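PDB 3LMW: iota-carrageenase from Alteromonas, which hydrolyses the 1,4-beta linkages inside iota-carrageenan, a sulfated galactan of red algal cell walls, with inversion of anomeric configuration. Local coordinates for residues F149-N154 and I183-A188; G281-F286 and A326-K331. All coordinates share one frame; numbering follows the deposited sequence.

Contact 1 of 2, residues F149-N154 and I183-A188; sequences FTIDDN and IKQNNA. With NI (nickel (II) ion), chain E.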
ATOM      1  N   PHE A 149     -11.014  -0.451  12.962  1.00 14.07           N
ATOM      2  CA  PHE A 149     -12.085  -0.855  12.030  1.00 12.48           C
ATOM      3  C   PHE A 149     -11.739  -1.945  11.049  1.00 11.35           C
ATOM      4  O   PHE A 149     -10.607  -2.327  10.892  1.00 10.90           O
ATOM      5  CB  PHE A 149     -12.699   0.359  11.280  1.00 13.72           C
ATOM      6  CG  PHE A 149     -11.685   1.230  10.564  1.00 14.19           C
ATOM      7  CD1 PHE A 149     -10.979   2.221  11.259  1.00 13.99           C
ATOM      8  CD2 PHE A 149     -11.433   1.052   9.204  1.00 13.11           C
ATOM      9  CE1 PHE A 149     -10.023   3.033  10.600  1.00 17.07           C
ATOM     10  CE2 PHE A 149     -10.495   1.861   8.524  1.00 16.51           C
ATOM     11  CZ  PHE A 149      -9.782   2.846   9.213  1.00 16.75           C
ATOM     12  N   THR A 150     -12.761  -2.433  10.371  1.00 11.47           N
ATOM     13  CA  THR A 150     -12.622  -3.381   9.293  1.00 11.07           C
ATOM     14  C   THR A 150     -12.975  -2.641   8.016  1.00 10.71           C
ATOM     15  O   THR A 150     -13.902  -1.815   8.019  1.00 11.37           O
ATOM     16  CB  THR A 150     -13.583  -4.537   9.498  1.00 11.09           C
ATOM     17  OG1 THR A 150     -13.229  -5.205  10.705  1.00 13.20           O
ATOM     18  CG2 THR A 150     -13.476  -5.564   8.386  1.00 11.65           C
ATOM     19  N   ILE A 151     -12.200  -2.891   6.954  1.00 10.13           N
ATOM     20  CA  ILE A 151     -12.562  -2.502   5.583  1.00  9.29           C
ATOM     21  C   ILE A 151     -12.982  -3.743   4.805  1.00  9.89           C
ATOM     22  O   ILE A 151     -12.183  -4.687   4.576  1.00  9.42           O
ATOM     23  CB  ILE A 151     -11.409  -1.785   4.845  1.00  9.07           C
ATOM     24  CG1 ILE A 151     -11.030  -0.486   5.588  1.00  7.71           C
ATOM     25  CG2 ILE A 151     -11.782  -1.519   3.362  1.00  6.35           C
ATOM     26  CD1 ILE A 151      -9.581   0.024   5.253  1.00  6.32           C
ATOM     27  N   ASP A 152     -14.250  -3.749   4.419  1.00 10.46           N
ATOM     28  CA  ASP A 152     -14.775  -4.784   3.560  1.00 11.42           C
ATOM     29  C   ASP A 152     -14.609  -4.331   2.121  1.00 12.68           C
ATOM     30  O   ASP A 152     -15.400  -3.536   1.611  1.00 13.21           O
ATOM     31  CB  ASP A 152     -16.227  -4.995   3.888  1.00 11.50           C
ATOM     32  CG  ASP A 152     -16.450  -6.216   4.696  1.00 12.72           C
ATOM     33  OD1 ASP A 152     -15.437  -6.803   5.188  1.00 13.95           O
ATOM     34  OD2 ASP A 152     -17.636  -6.585   4.838  1.00 11.62           O
ATOM     35  N   ASP A 153     -13.528  -4.775   1.492  1.00 13.29           N
ATOM     36  CA  ASP A 153     -13.190  -4.312   0.173  1.00 13.66           C
ATOM     37  C   ASP A 153     -13.867  -5.200  -0.888  1.00 13.89           C
ATOM     38  O   ASP A 153     -14.438  -6.233  -0.585  1.00 12.99           O
ATOM     39  CB  ASP A 153     -11.667  -4.355   0.022  1.00 13.59           C
ATOM     40  CG  ASP A 153     -11.139  -3.488  -1.149  1.00 15.65           C
ATOM     41  OD1 ASP A 153     -11.893  -3.128  -2.088  1.00 14.98           O
ATOM     42  OD2 ASP A 153      -9.931  -3.161  -1.121  1.00 17.38           O
ATOM     43  N   ASN A 154     -13.771  -4.778  -2.139  1.00 15.45           N
ATOM     44  CA  ASN A 154     -14.231  -5.537  -3.288  1.00 16.50           C
ATOM     45  C   ASN A 154     -13.161  -5.483  -4.378  1.00 17.31           C
ATOM     46  O   ASN A 154     -13.436  -5.219  -5.543  1.00 17.73           O
ATOM     47  CB  ASN A 154     -15.533  -4.945  -3.796  1.00 16.33           C
ATOM     48  CG  ASN A 154     -16.209  -5.831  -4.819  1.00 17.70           C
ATOM     49  OD1 ASN A 154     -15.933  -7.032  -4.905  1.00 15.93           O
ATOM     50  ND2 ASN A 154     -17.082  -5.231  -5.622  1.00 16.83           N
ATOM     51  N   ILE A 183      -6.461  -2.206  12.120  1.00 12.28           N
ATOM     52  CA  ILE A 183      -7.283  -2.239  10.932  1.00 11.62           C
ATOM     53  C   ILE A 183      -7.108  -3.590  10.256  1.00 11.34           C
ATOM     54  O   ILE A 183      -5.982  -4.098  10.116  1.00 11.56           O
ATOM     55  CB  ILE A 183      -6.965  -1.087   9.959  1.00 11.98           C
ATOM     56  CG1 ILE A 183      -7.026   0.261  10.694  1.00 10.76           C
ATOM     57  CG2 ILE A 183      -7.951  -1.117   8.738  1.00 11.83           C
ATOM     58  CD1 ILE A 183      -6.078   1.304  10.137  1.00 13.72           C
ATOM     59  N   LYS A 184      -8.242  -4.175   9.891  1.00 11.07           N
ATOM     60  CA  LYS A 184      -8.330  -5.383   9.082  1.00 10.32           C
ATOM     61  C   LYS A 184      -8.954  -4.957   7.780  1.00 10.65           C
ATOM     62  O   LYS A 184      -9.933  -4.188   7.779  1.00  9.96           O
ATOM     63  CB  LYS A 184      -9.278  -6.389   9.709  1.00  9.80           C
ATOM     64  CG  LYS A 184      -9.586  -7.572   8.827  1.00  8.73           C
ATOM     65  CD  LYS A 184      -8.385  -8.477   8.712  1.00  9.77           C
ATOM     66  CE  LYS A 184      -8.547  -9.539   7.620  1.00  8.61           C
ATOM     67  NZ  LYS A 184      -9.315 -10.808   7.910  1.00 12.54           N
ATOM     68  N   GLN A 185      -8.385  -5.478   6.691  1.00 10.82           N
ATOM     69  CA  GLN A 185      -8.955  -5.343   5.362  1.00 11.20           C
ATOM     70  C   GLN A 185      -9.307  -6.714   4.824  1.00 10.82           C
ATOM     71  O   GLN A 185      -8.478  -7.627   4.878  1.00 10.61           O
ATOM     72  CB  GLN A 185      -7.987  -4.642   4.404  1.00 10.75           C
ATOM     73  CG  GLN A 185      -8.593  -4.380   3.016  1.00 12.24           C
ATOM     74  CD  GLN A 185      -7.877  -3.233   2.246  1.00 17.51           C
ATOM     75  OE1 GLN A 185      -7.207  -2.364   2.846  1.00 19.96           O
ATOM     76  NE2 GLN A 185      -8.003  -3.244   0.925  1.00 15.97           N
ATOM     77  N   ASN A 186     -10.518  -6.841   4.276  1.00 10.91           N
ATOM     78  CA  ASN A 186     -10.938  -8.054   3.564  1.00 11.08           C
ATOM     79  C   ASN A 186     -11.030  -7.842   2.064  1.00 11.28           C
ATOM     80  O   ASN A 186     -11.394  -6.769   1.630  1.00 12.77           O
ATOM     81  CB  ASN A 186     -12.312  -8.511   4.049  1.00 11.04           C
ATOM     82  CG  ASN A 186     -12.293  -9.024   5.460  1.00 11.18           C
ATOM     83  OD1 ASN A 186     -13.067  -8.544   6.306  1.00 12.07           O
ATOM     84  ND2 ASN A 186     -11.416 -10.012   5.735  1.00  6.81           N
ATOM     85  N   ASN A 187     -10.757  -8.892   1.299  1.00 11.53           N
ATOM     86  CA  ASN A 187     -10.913  -8.959  -0.156  1.00 11.55           C
ATOM     87  C   ASN A 187     -10.206  -7.839  -0.920  1.00 11.91           C
ATOM     88  O   ASN A 187     -10.846  -7.132  -1.713  1.00 12.16           O
ATOM     89  CB  ASN A 187     -12.392  -9.094  -0.582  1.00 11.50           C
ATOM     90  CG  ASN A 187     -12.557  -9.803  -1.977  1.00 13.59           C
ATOM     91  OD1 ASN A 187     -11.599 -10.359  -2.534  1.00 14.08           O
ATOM     92  ND2 ASN A 187     -13.773  -9.789  -2.517  1.00 12.75           N
ATOM     93  N   ALA A 188      -8.896  -7.672  -0.674  1.00 11.43           N
ATOM     94  CA  ALA A 188      -8.098  -6.681  -1.404  1.00 10.75           C
ATOM     95  C   ALA A 188      -7.532  -7.237  -2.705  1.00 10.76           C
ATOM     96  O   ALA A 188      -7.235  -8.431  -2.810  1.00 10.07           O
ATOM     97  CB  ALA A 188      -7.002  -6.072  -0.555  1.00  9.73           C
TER
HETATM   98 NI    NI E   1     -17.910  -8.299   6.001  1.00 23.64          NI
HETATM   99  O   HOH W   1     -20.274  -8.883   6.126  1.00 22.97           O
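Phe149-Asp152 and Ile183-Asn186 are parallel neighbours on successive turns of the beta-helix, paired in register one coil above the other, their short axes 4.6 Å apart. The backbone ladder runs from Lys184 N to Phe149 O, through Ile151 N to Lys184 O and Asn186 N to Ile151 O, the last at 2.7 Å and almost straight; Asp153 N to Asn186 O, more bent at 143°, carries it into the turn. Phe149, Ile151, Ile183 and Gln185 share one face of the sheet. There CG1 of Ile183 sits over one face of the Phe149 ring, 4.2 Å from its centroid, a CH-pi contact, while Phe121 stacks on the same ring. With CG2 anti to its backbone N, Ile183 also presents that methyl to Phe149 CE2 and, at 4.0 Å, to Ile151 CD1. Gln185 reaches along the same face with CG anti to the backbone N (chi1 -175°), which brings NE2 to 2.8 Å from Asp153 OD2, carboxylate and amide planes 45° apart; Ser160 holds its OE1. The other carboxylate oxygen of Asp153, OD1, takes the hydroxyl of Thr156. Replacing Asp153 by alanine is likely to leave the Gln185 amide without its close carboxylate neighbour and the Thr156 hydroxyl without this partner. Thr150, Asp152, Lys184 and Asn186 lie on the reverse face, where Asp152, His470 and His472 bind nickel. Lys126 also bonds to Asp152 OD2, the oxygen that meets the nickel ion at 2.1 Å.

Contact 2 of 2, residues G281-F286 and A326-K331; sequences GFVELF and ARVTQK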
ATOM      1  N   GLY A 281      15.822  -1.227  -6.142  1.00 19.13           N
ATOM      2  CA  GLY A 281      15.516   0.065  -6.786  1.00 18.56           C
ATOM      3  C   GLY A 281      15.923  -0.008  -8.255  1.00 18.92           C
ATOM      4  O   GLY A 281      16.596  -0.972  -8.698  1.00 18.20           O
ATOM      5  N   PHE A 282      15.505   1.003  -9.015  1.00 19.43           N
ATOM      6  CA  PHE A 282      15.733   1.070 -10.442  1.00 20.63           C
ATOM      7  C   PHE A 282      15.431   2.470 -10.899  1.00 22.36           C
ATOM      8  O   PHE A 282      14.706   3.191 -10.206  1.00 22.81           O
ATOM      9  CB  PHE A 282      14.879   0.035 -11.218  1.00 20.56           C
ATOM     10  CG  PHE A 282      13.377   0.242 -11.116  1.00 20.06           C
ATOM     11  CD1 PHE A 282      12.719   1.157 -11.933  1.00 21.54           C
ATOM     12  CD2 PHE A 282      12.615  -0.515 -10.225  1.00 20.58           C
ATOM     13  CE1 PHE A 282      11.310   1.347 -11.845  1.00 22.12           C
ATOM     14  CE2 PHE A 282      11.201  -0.344 -10.133  1.00 20.49           C
ATOM     15  CZ  PHE A 282      10.558   0.585 -10.950  1.00 19.97           C
ATOM     16  N   VAL A 283      15.961   2.838 -12.077  1.00 24.55           N
ATOM     17  CA  VAL A 283      15.757   4.172 -12.689  1.00 26.27           C
ATOM     18  C   VAL A 283      14.939   4.125 -13.976  1.00 27.44           C
ATOM     19  O   VAL A 283      15.162   3.266 -14.843  1.00 27.37           O
ATOM     20  CB  VAL A 283      17.098   4.874 -13.059  1.00 26.33           C
ATOM     21  CG1 VAL A 283      17.716   5.493 -11.873  1.00 26.87           C
ATOM     22  CG2 VAL A 283      18.054   3.900 -13.627  1.00 26.18           C
ATOM     23  N   GLU A 284      14.007   5.068 -14.087  1.00 28.79           N
ATOM     24  CA  GLU A 284      13.321   5.341 -15.335  1.00 30.07           C
ATOM     25  C   GLU A 284      13.659   6.754 -15.801  1.00 31.16           C
ATOM     26  O   GLU A 284      13.554   7.737 -15.042  1.00 30.71           O
ATOM     27  CB  GLU A 284      11.802   5.200 -15.189  1.00 30.49           C
ATOM     28  CG  GLU A 284      11.273   3.773 -14.969  1.00 31.07           C
ATOM     29  CD  GLU A 284       9.746   3.714 -14.795  1.00 32.63           C
ATOM     30  OE1 GLU A 284       9.105   4.745 -14.445  1.00 33.50           O
ATOM     31  OE2 GLU A 284       9.180   2.618 -14.999  1.00 32.81           O
ATOM     32  N   LEU A 285      14.071   6.853 -17.059  1.00 32.32           N
ATOM     33  CA  LEU A 285      14.301   8.151 -17.666  1.00 33.54           C
ATOM     34  C   LEU A 285      13.095   8.597 -18.481  1.00 34.53           C
ATOM     35  O   LEU A 285      12.708   7.919 -19.431  1.00 34.45           O
ATOM     36  CB  LEU A 285      15.545   8.100 -18.535  1.00 33.17           C
ATOM     37  CG  LEU A 285      16.781   7.710 -17.754  1.00 32.46           C
ATOM     38  CD1 LEU A 285      17.894   7.263 -18.696  1.00 31.35           C
ATOM     39  CD2 LEU A 285      17.217   8.879 -16.900  1.00 32.16           C
ATOM     40  N   PHE A 286      12.514   9.733 -18.103  1.00 36.19           N
ATOM     41  CA  PHE A 286      11.349  10.281 -18.811  1.00 38.29           C
ATOM     42  C   PHE A 286      11.828  11.238 -19.888  1.00 40.15           C
ATOM     43  O   PHE A 286      12.675  12.095 -19.619  1.00 40.65           O
ATOM     44  CB  PHE A 286      10.393  11.006 -17.849  1.00 37.79           C
ATOM     45  CG  PHE A 286       9.535  10.076 -17.017  1.00 38.30           C
ATOM     46  CD1 PHE A 286       9.934   8.779 -16.737  1.00 39.61           C
ATOM     47  CD2 PHE A 286       8.341  10.513 -16.483  1.00 38.57           C
ATOM     48  CE1 PHE A 286       9.132   7.927 -15.960  1.00 39.88           C
ATOM     49  CE2 PHE A 286       7.551   9.678 -15.702  1.00 37.20           C
ATOM     50  CZ  PHE A 286       7.939   8.379 -15.452  1.00 37.51           C
ATOM     51  N   ALA A 326      11.574   5.071 -20.131  1.00 36.72           N
ATOM     52  CA  ALA A 326      12.371   3.834 -20.243  1.00 34.42           C
ATOM     53  C   ALA A 326      13.168   3.489 -18.982  1.00 33.00           C
ATOM     54  O   ALA A 326      13.767   4.367 -18.349  1.00 33.29           O
ATOM     55  CB  ALA A 326      13.294   3.912 -21.433  1.00 33.97           C
ATOM     56  N   ARG A 327      13.156   2.210 -18.617  0.50 31.70           N
ATOM     57  CA  ARG A 327      13.956   1.712 -17.502  0.50 30.55           C
ATOM     58  C   ARG A 327      15.396   1.544 -17.973  0.50 30.35           C
ATOM     59  O   ARG A 327      15.639   0.998 -19.055  0.50 30.01           O
ATOM     60  CB  ARG A 327      13.433   0.358 -16.991  0.50 30.00           C
ATOM     61  CG  ARG A 327      12.401   0.431 -15.888  0.50 28.86           C
ATOM     62  CD  ARG A 327      12.003  -0.968 -15.354  0.50 28.43           C
ATOM     63  NE  ARG A 327      13.130  -1.737 -14.809  0.50 26.23           N
ATOM     64  CZ  ARG A 327      13.061  -2.589 -13.781  0.50 23.25           C
ATOM     65  NH1 ARG A 327      11.921  -2.794 -13.135  0.50 18.57           N
ATOM     66  NH2 ARG A 327      14.162  -3.217 -13.386  0.50 23.21           N
ATOM     67  N   VAL A 328      16.344   2.005 -17.162  1.00 29.71           N
ATOM     68  CA  VAL A 328      17.738   1.749 -17.436  1.00 29.44           C
ATOM     69  C   VAL A 328      17.983   0.289 -17.116  1.00 29.47           C
ATOM     70  O   VAL A 328      17.521  -0.200 -16.110  1.00 30.04           O
ATOM     71  CB  VAL A 328      18.661   2.665 -16.602  1.00 29.82           C
ATOM     72  CG1 VAL A 328      20.169   2.349 -16.828  1.00 28.21           C
ATOM     73  CG2 VAL A 328      18.360   4.122 -16.932  1.00 29.40           C
ATOM     74  N   THR A 329      18.672  -0.423 -17.990  1.00 29.63           N
ATOM     75  CA  THR A 329      19.038  -1.795 -17.717  1.00 30.15           C
ATOM     76  C   THR A 329      19.772  -1.925 -16.384  1.00 31.01           C
ATOM     77  O   THR A 329      20.504  -1.019 -15.996  1.00 32.00           O
ATOM     78  CB  THR A 329      19.932  -2.275 -18.817  1.00 30.16           C
ATOM     79  OG1 THR A 329      19.248  -2.076 -20.050  1.00 29.43           O
ATOM     80  CG2 THR A 329      20.292  -3.749 -18.652  1.00 29.85           C
ATOM     81  N   GLN A 330      19.585  -3.053 -15.696  1.00 31.38           N
ATOM     82  CA  GLN A 330      20.220  -3.302 -14.396  1.00 31.43           C
ATOM     83  C   GLN A 330      21.634  -3.830 -14.539  1.00 31.29           C
ATOM     84  O   GLN A 330      21.899  -4.989 -14.239  1.00 31.97           O
ATOM     85  CB  GLN A 330      19.393  -4.322 -13.593  1.00 31.97           C
ATOM     86  CG  GLN A 330      18.001  -3.831 -13.152  1.00 33.33           C
ATOM     87  CD  GLN A 330      18.043  -2.699 -12.098  1.00 34.56           C
ATOM     88  OE1 GLN A 330      18.276  -1.524 -12.420  1.00 31.33           O
ATOM     89  NE2 GLN A 330      17.780  -3.060 -10.836  1.00 35.00           N
ATOM     90  N   LYS A 331      22.539  -2.995 -15.013  1.00 31.26           N
ATOM     91  CA  LYS A 331      23.927  -3.390 -15.214  1.00 31.01           C
ATOM     92  C   LYS A 331      24.734  -2.246 -14.639  1.00 30.28           C
ATOM     93  O   LYS A 331      24.422  -1.085 -14.893  1.00 29.67           O
ATOM     94  CB  LYS A 331      24.198  -3.583 -16.702  1.00 31.42           C
ATOM     95  CG  LYS A 331      25.147  -4.718 -17.073  1.00 35.07           C
ATOM     96  CD  LYS A 331      25.401  -4.742 -18.620  1.00 38.58           C
ATOM     97  CE  LYS A 331      26.887  -4.553 -19.053  1.00 39.86           C
ATOM     98  NZ  LYS A 331      27.655  -5.855 -19.279  1.00 37.11           N
TER
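Val283-Leu285 and Ala326-Val328 join as a short antiparallel ladder held by three backbone hydrogen bonds. Leu285 and Ala326 form the hydrogen-bonded pair: Leu285 N gives to Ala326 O at 2.8 Å, and Ala326 N returns to Leu285 O, whose second donor is the indole NE1 of Trp298. Glu284 and Arg327 follow as the non-hydrogen-bonded pair. Beyond them Val328 N reaches Val283 O at 2.9 Å, and the CA-H of Arg327 leans on the same oxygen. Past the strands a side chain takes over: Gln330, folded at chi2 (-68°), turns its amide back so that NE2 bonds to Gly281 O at 3.2 Å, in the plane of that carbonyl, and NE2 also bonds to Glu414. In one of its two modelled conformers Arg327 bends at chi3 (59°) and lays its guanidinium flat over one face of the Phe282 ring, planes 7° apart and centres 4.2 Å apart, a stacked cation-pi contact with NH1 above the ring centre; in the same conformer its CG rests on Glu284 CG at 3.6 Å. The charged end of Glu284 turns to Tyr315, its OE1 bonding to that hydroxyl. Apolar contacts lie beside the ladder: CG2 of Val328 meets Val283 CG2 and Leu285 CD1. These three side chains face two helices: Val283 and Val328 touch Leu335 of helix 332-342, Leu285 touches Tyr342 of the same helix, and Val302 and Leu306 of helix 295-306 meet Leu285 and Val328. Strand 284-286 is an outer strand of a small three-stranded antiparallel sheet, with 324-327 between it and 315-316.

In the fold
From the N terminus the chain coils through the parallel strands of the beta-helix, and contact 1 closes first: 28 residues, strand and loop without helix, separate 149-154 from 183-188, about one turn of the solenoid. Further coils follow before 281-286 opens contact 2, whose 39-residue excursion holds helix 295-306 and strand 315-316 and returns at 326-331, just before helix 332-342. The two loops are in series, neither enclosing nor crossing the other. Contact 1 joins neighbouring coils of the helix body, and contact 2 closes a small antiparallel sheet packed with helices. Their centres lie 35 Å apart, on opposite sides of the chain's centre.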